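Local structure of putative membrane protein mmpL11 (4Y0L) at residues P1-V6 and S49-A54; V6-G11 and G81-D86; H27-A32 and T74-V79. The protein probably acts as an RND-family membrane transporter, and the part described here is a periplasmic domain of it. All blocks are in the same frame, centred on the assembly; numbering follows the deposited sequence.

Contact 1: P1-V6 and S49-A54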
# COMPACT_ATOMS: atom_id res chain seq x y z
N PRO A 1 -12.42 3.42 5.93
CA PRO A 1 -10.96 3.38 5.76
C PRO A 1 -10.50 2.16 4.97
O PRO A 1 -10.51 1.04 5.50
CB PRO A 1 -10.45 3.34 7.21
CG PRO A 1 -11.51 4.03 7.99
CD PRO A 1 -12.81 3.70 7.32
N VAL A 2 -10.09 2.37 3.73
CA VAL A 2 -9.63 1.28 2.87
C VAL A 2 -8.24 0.83 3.30
O VAL A 2 -7.35 1.65 3.51
CB VAL A 2 -9.61 1.71 1.38
CG1 VAL A 2 -9.20 0.53 0.50
CG2 VAL A 2 -10.97 2.24 0.96
N GLN A 3 -8.07 -0.49 3.42
CA GLN A 3 -6.80 -1.07 3.85
C GLN A 3 -6.03 -1.67 2.68
O GLN A 3 -6.60 -2.36 1.84
CB GLN A 3 -7.04 -2.16 4.91
CG GLN A 3 -7.61 -1.65 6.21
CD GLN A 3 -8.01 -2.78 7.14
OE1 GLN A 3 -9.01 -3.46 6.92
NE2 GLN A 3 -7.21 -3.00 8.18
N VAL A 4 -4.72 -1.41 2.65
CA VAL A 4 -3.84 -1.98 1.64
C VAL A 4 -2.61 -2.60 2.32
O VAL A 4 -1.91 -1.93 3.08
CB VAL A 4 -3.38 -0.93 0.60
CG1 VAL A 4 -2.40 -1.54 -0.39
CG2 VAL A 4 -4.59 -0.36 -0.13
N LEU A 5 -2.37 -3.88 2.03
CA LEU A 5 -1.28 -4.62 2.64
C LEU A 5 -0.19 -4.93 1.62
O LEU A 5 -0.47 -5.46 0.55
CB LEU A 5 -1.80 -5.92 3.26
CG LEU A 5 -0.82 -6.69 4.14
CD1 LEU A 5 -0.66 -6.00 5.49
CD2 LEU A 5 -1.28 -8.12 4.33
N VAL A 6 1.05 -4.60 1.96
CA VAL A 6 2.19 -4.83 1.07
C VAL A 6 3.18 -5.80 1.71
O VAL A 6 3.71 -5.54 2.78
CB VAL A 6 2.92 -3.51 0.73
CG1 VAL A 6 3.92 -3.74 -0.40
CG2 VAL A 6 1.93 -2.43 0.35
N SER A 49 5.14 -7.37 6.65
CA SER A 49 4.26 -6.56 5.80
C SER A 49 4.14 -5.12 6.28
O SER A 49 4.57 -4.78 7.39
CB SER A 49 2.87 -7.19 5.74
OG SER A 49 2.31 -7.30 7.04
N ALA A 50 3.54 -4.29 5.44
CA ALA A 50 3.25 -2.90 5.78
C ALA A 50 1.80 -2.57 5.44
O ALA A 50 1.36 -2.79 4.31
CB ALA A 50 4.20 -1.96 5.05
N LEU A 51 1.07 -2.06 6.42
CA LEU A 51 -0.32 -1.68 6.22
C LEU A 51 -0.43 -0.20 5.88
O LEU A 51 0.07 0.66 6.60
CB LEU A 51 -1.16 -1.99 7.47
CG LEU A 51 -2.67 -1.79 7.30
CD1 LEU A 51 -3.29 -2.95 6.53
CD2 LEU A 51 -3.35 -1.61 8.66
N LEU A 52 -1.09 0.09 4.76
CA LEU A 52 -1.42 1.45 4.38
C LEU A 52 -2.93 1.64 4.42
O LEU A 52 -3.67 0.96 3.70
CB LEU A 52 -0.87 1.77 2.98
CG LEU A 52 0.65 1.84 2.87
CD1 LEU A 52 1.10 1.76 1.42
CD2 LEU A 52 1.18 3.12 3.52
N SER A 53 -3.39 2.56 5.26
CA SER A 53 -4.81 2.82 5.44
C SER A 53 -5.21 4.18 4.89
O SER A 53 -4.67 5.21 5.31
CB SER A 53 -5.19 2.71 6.92
OG SER A 53 -4.65 3.80 7.66
N ALA A 54 -6.15 4.18 3.96
CA ALA A 54 -6.62 5.40 3.32
C ALA A 54 -8.03 5.75 3.76
O ALA A 54 -8.95 4.94 3.68
CB ALA A 54 -6.57 5.25 1.81

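Contact 2: V6-G11 and G81-D86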
# COMPACT_ATOMS: atom_id res chain seq x y z
N VAL A 6 1.05 -4.60 1.96
CA VAL A 6 2.19 -4.83 1.07
C VAL A 6 3.18 -5.80 1.71
O VAL A 6 3.71 -5.54 2.78
CB VAL A 6 2.92 -3.51 0.73
CG1 VAL A 6 3.92 -3.74 -0.40
CG2 VAL A 6 1.93 -2.43 0.35
N ARG A 7 3.42 -6.92 1.03
CA ARG A 7 4.35 -7.94 1.52
C ARG A 7 5.59 -8.00 0.63
O ARG A 7 5.49 -7.93 -0.60
CB ARG A 7 3.69 -9.32 1.58
CG ARG A 7 2.58 -9.43 2.61
CD ARG A 7 1.25 -9.76 1.97
NE ARG A 7 1.05 -11.20 1.81
CZ ARG A 7 0.14 -11.75 1.01
NH1 ARG A 7 -0.67 -10.98 0.28
NH2 ARG A 7 0.03 -13.07 0.93
N PHE A 8 6.75 -8.14 1.27
CA PHE A 8 8.02 -8.27 0.57
C PHE A 8 8.61 -9.66 0.79
O PHE A 8 8.38 -10.28 1.83
CB PHE A 8 9.00 -7.20 1.03
CG PHE A 8 8.55 -5.80 0.72
CD1 PHE A 8 8.78 -5.26 -0.53
CD2 PHE A 8 7.90 -5.04 1.67
CE1 PHE A 8 8.38 -3.97 -0.83
CE2 PHE A 8 7.49 -3.75 1.38
CZ PHE A 8 7.73 -3.21 0.13
N ASP A 9 9.37 -10.13 -0.18
CA ASP A 9 9.89 -11.49 -0.17
C ASP A 9 11.24 -11.59 0.54
O ASP A 9 11.61 -12.65 1.04
CB ASP A 9 10.03 -12.03 -1.60
CG ASP A 9 9.22 -13.29 -1.84
OD1 ASP A 9 9.10 -14.11 -0.90
OD2 ASP A 9 8.71 -13.46 -2.96
N ALA A 10 11.98 -10.48 0.57
CA ALA A 10 13.28 -10.45 1.23
C ALA A 10 13.39 -9.28 2.21
O ALA A 10 13.04 -8.15 1.88
CB ALA A 10 14.39 -10.37 0.20
N GLY A 11 13.88 -9.58 3.41
CA GLY A 11 14.12 -8.55 4.40
C GLY A 11 12.84 -8.00 5.00
O GLY A 11 11.74 -8.36 4.58
N GLY A 81 5.36 -3.60 -8.27
CA GLY A 81 6.39 -4.40 -8.91
C GLY A 81 6.39 -5.82 -8.37
O GLY A 81 5.38 -6.52 -8.45
N ALA A 82 7.53 -6.25 -7.83
CA ALA A 82 7.68 -7.62 -7.35
C ALA A 82 6.99 -7.82 -6.01
O ALA A 82 6.66 -8.95 -5.64
CB ALA A 82 9.16 -7.97 -7.24
N ALA A 83 6.75 -6.74 -5.28
CA ALA A 83 6.09 -6.82 -3.99
C ALA A 83 4.63 -7.24 -4.17
O ALA A 83 4.01 -6.93 -5.18
CB ALA A 83 6.18 -5.50 -3.25
N GLN A 84 4.10 -7.94 -3.17
CA GLN A 84 2.72 -8.41 -3.21
C GLN A 84 1.79 -7.38 -2.58
O GLN A 84 2.08 -6.87 -1.49
CB GLN A 84 2.60 -9.75 -2.49
CG GLN A 84 1.38 -10.57 -2.87
CD GLN A 84 1.41 -11.96 -2.27
OE1 GLN A 84 2.35 -12.33 -1.57
NE2 GLN A 84 0.37 -12.74 -2.55
N VAL A 85 0.70 -7.06 -3.26
CA VAL A 85 -0.27 -6.09 -2.77
C VAL A 85 -1.66 -6.71 -2.69
O VAL A 85 -2.05 -7.52 -3.53
CB VAL A 85 -0.33 -4.83 -3.67
CG1 VAL A 85 -1.46 -3.89 -3.24
CG2 VAL A 85 0.99 -4.10 -3.63
N ASP A 86 -2.41 -6.33 -1.66
CA ASP A 86 -3.78 -6.78 -1.48
C ASP A 86 -4.63 -5.67 -0.88
O ASP A 86 -4.24 -5.03 0.09
CB ASP A 86 -3.84 -8.02 -0.58
CG ASP A 86 -3.29 -9.26 -1.26
OD1 ASP A 86 -4.08 -9.96 -1.93
OD2 ASP A 86 -2.08 -9.53 -1.12

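Contact 3: H27-A32 and T74-V79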
# COMPACT_ATOMS: atom_id res chain seq x y z
N HIS A 27 1.67 7.06 -2.57
CA HIS A 27 1.38 8.20 -3.44
C HIS A 27 0.28 7.90 -4.45
O HIS A 27 -0.52 8.78 -4.79
CB HIS A 27 2.66 8.63 -4.16
CG HIS A 27 2.45 9.69 -5.20
ND1 HIS A 27 2.29 9.39 -6.54
CD2 HIS A 27 2.38 11.04 -5.10
CE1 HIS A 27 2.12 10.52 -7.21
NE2 HIS A 27 2.18 11.53 -6.36
N ARG A 28 0.24 6.66 -4.94
CA ARG A 28 -0.78 6.27 -5.92
C ARG A 28 -2.14 6.10 -5.25
O ARG A 28 -3.18 6.38 -5.85
CB ARG A 28 -0.37 4.98 -6.62
CG ARG A 28 -1.19 4.67 -7.88
CD ARG A 28 -0.81 5.58 -9.03
NE ARG A 28 -1.59 5.32 -10.24
CZ ARG A 28 -2.50 6.14 -10.76
NH1 ARG A 28 -2.77 7.32 -10.20
NH2 ARG A 28 -3.15 5.78 -11.86
N ILE A 29 -2.13 5.64 -4.00
CA ILE A 29 -3.36 5.51 -3.23
C ILE A 29 -4.02 6.87 -3.03
O ILE A 29 -5.24 7.00 -3.15
CB ILE A 29 -3.09 4.86 -1.85
CG1 ILE A 29 -2.73 3.38 -2.03
CG2 ILE A 29 -4.32 4.97 -0.93
CD1 ILE A 29 -2.13 2.74 -0.79
N ALA A 30 -3.20 7.88 -2.75
CA ALA A 30 -3.71 9.23 -2.50
C ALA A 30 -4.36 9.82 -3.74
O ALA A 30 -5.13 10.78 -3.65
CB ALA A 30 -2.58 10.12 -2.02
N GLN A 31 -4.06 9.25 -4.90
CA GLN A 31 -4.63 9.70 -6.17
C GLN A 31 -5.96 9.01 -6.48
O GLN A 31 -6.67 9.40 -7.40
CB GLN A 31 -3.65 9.47 -7.31
CG GLN A 31 -2.61 10.57 -7.46
CD GLN A 31 -1.49 10.19 -8.41
OE1 GLN A 31 -1.36 9.04 -8.81
NE2 GLN A 31 -0.66 11.17 -8.77
N ALA A 32 -6.28 7.97 -5.71
CA ALA A 32 -7.50 7.21 -5.93
C ALA A 32 -8.74 8.09 -5.73
O ALA A 32 -8.68 9.09 -5.02
CB ALA A 32 -7.55 6.01 -5.00
N THR A 74 -6.47 -2.41 -9.60
CA THR A 74 -6.10 -2.30 -11.01
C THR A 74 -4.81 -1.51 -11.19
O THR A 74 -4.03 -1.79 -12.10
CB THR A 74 -7.23 -1.62 -11.82
OG1 THR A 74 -8.44 -2.37 -11.68
CG2 THR A 74 -6.87 -1.53 -13.30
N GLN A 75 -4.59 -0.53 -10.32
CA GLN A 75 -3.53 0.46 -10.53
C GLN A 75 -2.29 0.23 -9.67
O GLN A 75 -1.18 0.53 -10.10
CB GLN A 75 -4.08 1.86 -10.25
CG GLN A 75 -5.20 2.28 -11.18
CD GLN A 75 -4.75 2.38 -12.62
OE1 GLN A 75 -3.63 2.82 -12.90
NE2 GLN A 75 -5.61 1.97 -13.55
N LEU A 76 -2.48 -0.29 -8.47
CA LEU A 76 -1.37 -0.43 -7.52
C LEU A 76 -0.38 -1.55 -7.87
O LEU A 76 0.80 -1.44 -7.54
CB LEU A 76 -1.92 -0.66 -6.11
CG LEU A 76 -2.81 0.46 -5.55
CD1 LEU A 76 -3.16 0.17 -4.10
CD2 LEU A 76 -2.17 1.83 -5.68
N PRO A 77 -0.85 -2.64 -8.51
CA PRO A 77 0.12 -3.68 -8.89
C PRO A 77 1.24 -3.18 -9.80
O PRO A 77 2.37 -3.63 -9.65
CB PRO A 77 -0.75 -4.72 -9.61
CG PRO A 77 -2.09 -4.55 -9.02
CD PRO A 77 -2.23 -3.08 -8.75
N ARG A 78 0.93 -2.26 -10.72
CA ARG A 78 1.95 -1.68 -11.58
C ARG A 78 3.04 -1.05 -10.73
O ARG A 78 4.23 -1.19 -11.01
CB ARG A 78 1.38 -0.59 -12.50
CG ARG A 78 -0.00 -0.82 -13.07
CD ARG A 78 -0.31 0.32 -14.04
NE ARG A 78 -1.74 0.51 -14.30
CZ ARG A 78 -2.49 -0.33 -15.01
NH1 ARG A 78 -1.97 -1.44 -15.51
NH2 ARG A 78 -3.77 -0.06 -15.20
N VAL A 79 2.60 -0.36 -9.69
CA VAL A 79 3.47 0.45 -8.84
C VAL A 79 4.28 -0.41 -7.87
O VAL A 79 5.39 -0.06 -7.50
CB VAL A 79 2.63 1.48 -8.04
CG1 VAL A 79 3.51 2.30 -7.12
CG2 VAL A 79 1.87 2.38 -9.00

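Contact 1: P1-V6 and S49-A54
Strands 2-6 and 49-54 form an antiparallel ladder in the middle of the domain's sheet. V2 pairs with A54, V4 with L52 and V6 with A50, all as hydrogen-bonded pairs. Q3 with S53 and L5 with L51 are the non-hydrogen-bonded pairs between them. The bond from L52 N to V4 O is 2.8 Å long and almost straight at the hydrogen (177°). The return bond from V4 N to L52 O is also 2.8 Å but is bent to 146°. CA-H groups add to the ladder, as where S49 CA lies 3.2 Å from V6 O.

The sheet belongs to a ferredoxin-like βαββαβ domain, and these are its two central strands. Strand 37-43 flanks 49-55, and strand 84-87 flanks 2-7. Both helices pack on one face of this sheet, the one carrying V2, V4 and V6.

A50, L52 and A54 are buried on that face with them. Here V4 CB is 4.4 Å from L52 CB, and V6 CG2 reaches L52 CD1 at a similar distance. I25 and I29 of helix 19-29 and M72 of helix 66-80 press on this face.

Q3, L5, L51 and S53 line the other face. With chi1 at -170° the L5 side chain swings across to strand 49-55, where L5 CD1 meets S49 OG at 3.6 Å and L51 CD1 at 4.2 Å. The Q3 side chain runs obliquely past L51, with Q3 NE2 4.1 Å from L51 CD2. S53 OG is held by a hydrogen bond from R42 of the neighbouring strand 37-43.

Contact 2: V6-G11 and G81-D86
The guanidinium of R7 and the side-chain amide of Q84 stack, with their planes 22° apart. Q84 OE1 lies over the centre of one guanidinium face, 3.4 Å from R7 CZ. This is a flat overlap and not a hydrogen bond, since the oxygen sits above the plane. At the guanidinium edge is the carboxylate of D86. R7 NH1 forms a salt bridge with D86 OD2, modelled at a doubtfully short 2.5 Å. The carboxylate is turned 42° from the guanidinium. R7 is bent at chi2 and chi3 (chi3 87°), which lays the group over the amide at the end of the extended Q84 side chain.

A third flat group, the F8 ring, meets A83 obliquely, with F8 CE1 3.6 Å from A83 CB. A83 CB also touches V6 CG1 at 4.0 Å. V6 CG1 further packs on V85 CG2, at 4.4 Å. The apolar side chains of V6 and V85 thus lie on one face of the strand pair and the charged and polar ones of R7 and Q84 on the other.

The backbones join through R7 and Q84, a hydrogen-bonded antiparallel pair. R7 N to Q84 O and Q84 N to R7 O are both 2.9 Å.

After R7 the chain leaves the sheet, and the F8 ring stacks with H18 and touches T21 and I22 of helix 19-29. G81, the first residue past helix 66-80 with non-helical angles, has a positive phi. Strand 84-87 follows shortly after and runs beside 2-7 as an outermost strand of the sheet within this chain.

Contact 3: H27-A32 and T74-V79
R28 and I29, near the end of helix 19-29, pack on L76 and V79 of helix 66-80. The inner part of this helix-helix contact is close and apolar. The two L76 methyls lie against I29 and the R28 stem, CD1 mainly on the former and CD2 mainly on the latter. L76 CD1 meets I29 CG1 at 3.8 Å, where the side chains cross at about a right angle. L76 CD2 lies 3.7 Å from R28 CG, against the aliphatic start of the arginine. V79 CG2 supports the same stem, 4.0 Å from R28 CG. Both I29 and L76 are buried. I29 also touches M72 of helix 66-80, and L52 and A54 of the sheet, so this part of the contact joins the two helices above the strands.

The outer part is looser and polar, and it lies toward solvent. R28 bends at chi2 (73°), and its guanidinium then runs out past the apolar stem to Q75. R28 NH2 donates to Q75 OE1 at 3.2 Å. The amide and guanidinium planes are 81° apart. R28 NH1 also bonds to OE1 of Q31, an exposed residue of the turn from I29 to A32. R78 NE donates to Q75 OE1 at 3.3 Å, with the oxygen in the R78 guanidinium plane. R78 itself is exposed, and T74 O lies over one face of its guanidinium.

Q75 OE1 thus takes two arginine donors from opposite faces of its amide. R28 NH2 and R78 NE, atoms of two like-charged guanidiniums, are 6.0 Å apart. The shared oxygen between them probably eases their repulsion. Both bonds are long and both donors lie off the plane of the amide carbonyl, so each is probably modest.

Contacts 1 and 2 are both strand ladders and share V6 on strand 2-7. Contact 1 is central and partly buried, while contact 2 is a surface contact at the sheet edge formed by 84-87. Its salt bridge and guanidinium stack contrast with the mostly backbone bonding of contact 1. L5 N probably bonds to D86 O and ties the two ladders together. Contact 3 joins the two helices that cover contact 1 and is likewise partly buried. It is apolar toward the sheet, with amide-to-arginine side-chain bonds on its outer side. Contacts 1 and 3 meet where I29 and L76 both reach V4. Contact 3 does not touch contact 2 in space.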